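Local coordinates for protein fusolin (Unidentified entomopoxvirus, PDB 4OW5) that probably binds chitin through a lytic polysaccharide monooxygenase-like domain, enhances virulence of the insect poxvirus and crystallises in vivo into viral spindles, at residues Y152-F158 with R205-L211. Sequence-based numbering, arbitrary orientation.
With EDO (1,2-ethanediol), chain G.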
loop_
_atom_site.group_PDB
_atom_site.type_symbol
_atom_site.label_atom_id
_atom_site.label_comp_id
_atom_site.label_asym_id
_atom_site.label_seq_id
_atom_site.Cartn_x
_atom_site.Cartn_y
_atom_site.Cartn_z
ATOM N N TYR A 152 -9.944 -11.021 -15.923
ATOM C CA TYR A 152 -8.522 -11.098 -15.691
ATOM C C TYR A 152 -8.101 -10.266 -14.513
ATOM O O TYR A 152 -8.735 -9.266 -14.217
ATOM C CB TYR A 152 -7.737 -10.611 -16.910
ATOM C CG TYR A 152 -8.029 -11.375 -18.179
ATOM C CD1 TYR A 152 -7.177 -12.378 -18.618
ATOM C CD2 TYR A 152 -9.121 -11.054 -18.975
ATOM C CE1 TYR A 152 -7.422 -13.073 -19.792
ATOM C CE2 TYR A 152 -9.377 -11.738 -20.157
ATOM C CZ TYR A 152 -8.539 -12.771 -20.548
ATOM O OH TYR A 152 -8.743 -13.468 -21.705
ATOM N N ILE A 153 -6.984 -10.639 -13.888
ATOM C CA ILE A 153 -6.363 -9.902 -12.791
ATOM C C ILE A 153 -4.907 -9.639 -13.175
ATOM O O ILE A 153 -4.235 -10.517 -13.751
ATOM C CB ILE A 153 -6.472 -10.594 -11.402
ATOM C CG1 ILE A 153 -5.912 -9.661 -10.302
ATOM C CG2 ILE A 153 -5.719 -11.946 -11.369
ATOM C CD1 ILE A 153 -6.188 -10.108 -8.920
ATOM N N THR A 154 -4.424 -8.447 -12.861
ATOM C CA THR A 154 -3.031 -8.133 -13.127
ATOM C C THR A 154 -2.079 -9.032 -12.284
ATOM O O THR A 154 -2.406 -9.444 -11.169
ATOM C CB THR A 154 -2.704 -6.668 -12.906
ATOM O OG1 THR A 154 -3.286 -6.239 -11.674
ATOM C CG2 THR A 154 -3.143 -5.785 -14.075
ATOM N N VAL A 155 -0.930 -9.319 -12.862
ATOM C CA VAL A 155 0.146 -10.098 -12.227
ATOM C C VAL A 155 0.629 -9.328 -10.991
ATOM O O VAL A 155 0.531 -8.102 -10.977
ATOM C CB VAL A 155 1.324 -10.442 -13.170
ATOM C CG1 VAL A 155 0.881 -11.333 -14.335
ATOM C CG2 VAL A 155 2.049 -9.192 -13.678
ATOM N N PRO A 156 1.237 -9.993 -9.992
ATOM C CA PRO A 156 1.684 -9.246 -8.799
ATOM C C PRO A 156 2.707 -8.126 -9.039
ATOM O O PRO A 156 2.705 -7.174 -8.283
ATOM C CB PRO A 156 2.264 -10.332 -7.893
ATOM C CG PRO A 156 1.654 -11.616 -8.391
ATOM C CD PRO A 156 1.440 -11.449 -9.840
ATOM N N SER A 157 3.517 -8.181 -10.086
ATOM C CA SER A 157 4.500 -7.111 -10.327
ATOM C C SER A 157 3.906 -5.838 -10.976
ATOM O O SER A 157 4.654 -4.891 -11.218
ATOM C CB SER A 157 5.643 -7.612 -11.193
ATOM O OG SER A 157 5.220 -7.801 -12.531
ATOM N N PHE A 158 2.599 -5.835 -11.326
ATOM C CA PHE A 158 1.964 -4.678 -11.945
ATOM C C PHE A 158 1.969 -3.491 -10.987
ATOM O O PHE A 158 1.589 -3.603 -9.820
ATOM C CB PHE A 158 0.518 -5.020 -12.367
ATOM C CG PHE A 158 -0.307 -3.857 -12.868
ATOM C CD1 PHE A 158 -0.129 -3.364 -14.152
ATOM C CD2 PHE A 158 -1.199 -3.206 -12.028
ATOM C CE1 PHE A 158 -0.830 -2.237 -14.589
ATOM C CE2 PHE A 158 -1.929 -2.108 -12.478
ATOM C CZ PHE A 158 -1.728 -1.625 -13.753
ATOM N N ARG A 205 -3.881 -9.577 -3.216
ATOM C CA ARG A 205 -2.751 -8.789 -3.699
ATOM C C ARG A 205 -2.377 -7.905 -2.548
ATOM O O ARG A 205 -3.261 -7.463 -1.802
ATOM C CB ARG A 205 -3.171 -7.971 -4.932
ATOM C CG ARG A 205 -3.360 -8.793 -6.202
ATOM C CD ARG A 205 -2.071 -8.998 -6.924
ATOM N NE ARG A 205 -2.226 -9.770 -8.163
ATOM C CZ ARG A 205 -2.300 -11.092 -8.232
ATOM N NH1 ARG A 205 -2.253 -11.829 -7.129
ATOM N NH2 ARG A 205 -2.419 -11.694 -9.405
ATOM N N GLN A 206 -1.092 -7.604 -2.415
ATOM C CA GLN A 206 -0.602 -6.682 -1.398
ATOM C C GLN A 206 -0.466 -5.272 -1.960
ATOM O O GLN A 206 -0.035 -4.398 -1.251
ATOM C CB GLN A 206 0.758 -7.199 -0.872
ATOM C CG GLN A 206 0.709 -8.671 -0.416
ATOM C CD GLN A 206 -0.410 -8.959 0.569
ATOM O OE1 GLN A 206 -0.646 -8.195 1.507
ATOM N NE2 GLN A 206 -1.088 -10.094 0.427
ATOM N N THR A 207 -0.824 -5.048 -3.218
ATOM C CA THR A 207 -0.733 -3.757 -3.895
ATOM C C THR A 207 -2.015 -3.477 -4.663
ATOM O O THR A 207 -2.800 -4.395 -4.940
ATOM C CB THR A 207 0.445 -3.804 -4.877
ATOM O OG1 THR A 207 0.241 -4.923 -5.739
ATOM C CG2 THR A 207 1.785 -3.931 -4.189
ATOM N N GLN A 208 -2.169 -2.237 -5.086
ATOM C CA GLN A 208 -3.297 -1.848 -5.903
ATOM C C GLN A 208 -3.184 -2.581 -7.243
ATOM O O GLN A 208 -2.090 -2.714 -7.784
ATOM C CB GLN A 208 -3.343 -0.336 -6.074
ATOM C CG GLN A 208 -4.481 0.089 -6.932
ATOM C CD GLN A 208 -4.772 1.550 -6.897
ATOM O OE1 GLN A 208 -4.429 2.274 -5.953
ATOM N NE2 GLN A 208 -5.375 2.024 -7.948
ATOM N N PHE A 209 -4.285 -3.163 -7.696
ATOM C CA PHE A 209 -4.305 -3.973 -8.902
ATOM C C PHE A 209 -5.465 -3.601 -9.799
ATOM O O PHE A 209 -6.302 -2.764 -9.457
ATOM C CB PHE A 209 -4.359 -5.467 -8.518
ATOM C CG PHE A 209 -5.571 -5.904 -7.748
ATOM C CD1 PHE A 209 -5.635 -5.739 -6.373
ATOM C CD2 PHE A 209 -6.645 -6.496 -8.392
ATOM C CE1 PHE A 209 -6.720 -6.220 -5.653
ATOM C CE2 PHE A 209 -7.765 -6.906 -7.685
ATOM C CZ PHE A 209 -7.783 -6.808 -6.314
ATOM N N VAL A 210 -5.493 -4.221 -10.966
ATOM C CA VAL A 210 -6.502 -4.009 -11.982
ATOM C C VAL A 210 -7.171 -5.332 -12.284
ATOM O O VAL A 210 -6.514 -6.383 -12.368
ATOM C CB VAL A 210 -5.901 -3.338 -13.286
ATOM C CG1 VAL A 210 -6.839 -3.476 -14.499
ATOM C CG2 VAL A 210 -5.561 -1.890 -13.043
ATOM N N LEU A 211 -8.495 -5.272 -12.405
ATOM C CA LEU A 211 -9.336 -6.360 -12.892
ATOM C C LEU A 211 -9.758 -5.941 -14.290
ATOM O O LEU A 211 -10.087 -4.770 -14.485
ATOM C CB LEU A 211 -10.546 -6.627 -11.979
ATOM C CG LEU A 211 -10.171 -7.161 -10.589
ATOM C CD1 LEU A 211 -11.330 -7.212 -9.664
ATOM C CD2 LEU A 211 -9.544 -8.522 -10.678
HETATM C C1 EDO G . -1.237 -14.902 -8.651
HETATM O O1 EDO G . -2.563 -14.580 -9.047
HETATM C C2 EDO G . -1.234 -15.322 -7.164
HETATM O O2 EDO G . -0.088 -14.772 -6.527
HETATM O O HOH W 1 -1.431 -6.968 -9.648
HETATM O O HOH W 2 1.529 -7.272 -6.061
HETATM O O HOH W 3 -0.469 -4.761 -8.341
#
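The guanidinium of Arg205 is held between two apolar groups: CG of Pro156 sits over the centre of one face, while CD1 of Ile153 covers the opposite face near its rim. Its edge does the polar work. NE and NH2 grip the same acceptor side-on, with NH2 2.9 Å and NE 3.0 Å from Thr154 O, which lies in the guanidinium plane. The two donors reach this carbonyl from opposite faces of its own plane. A bend at chi2 (-85°) helps carry the guanidinium over to this carbonyl at the end of strand 147-154, and NH2 also donates to O1 of a 1,2-ethanediol, probably from the crystallisation liquor.

That strand pairs with strand 209-217 in the antiparallel manner of the fibronectin type III-like core of this LPMO family; Ile153 and Leu211 form a non-hydrogen-bonded pair. Next to it, Thr154 N donates to Val210 O (3.0 Å), but the return bond is taken over by a side chain: Val210 N points almost straight (177°) at Thr154 OG1, 3.1 Å away. With OG1 set between the backbone N and the carbonyl carbon (chi1 45°), the hydroxyl stands in for a main-chain acceptor just where the first strand turns away.

On the Ile153 side of the sheet, its CD1 lies obliquely against the Phe209 ring, 3.7 Å from CD2, and strand 194-203 packs against both residues. The other side carries Phe158, whose CE2 meets Val210 CG2 at 3.7 Å; Thr154 CG2 lies over one face of its ring. Beyond the strands, water replaces direct pairing, one molecule joining Pro156 O to Thr207 OG1 and another linking Phe158 O, Thr207 OG1 and Gln208 O.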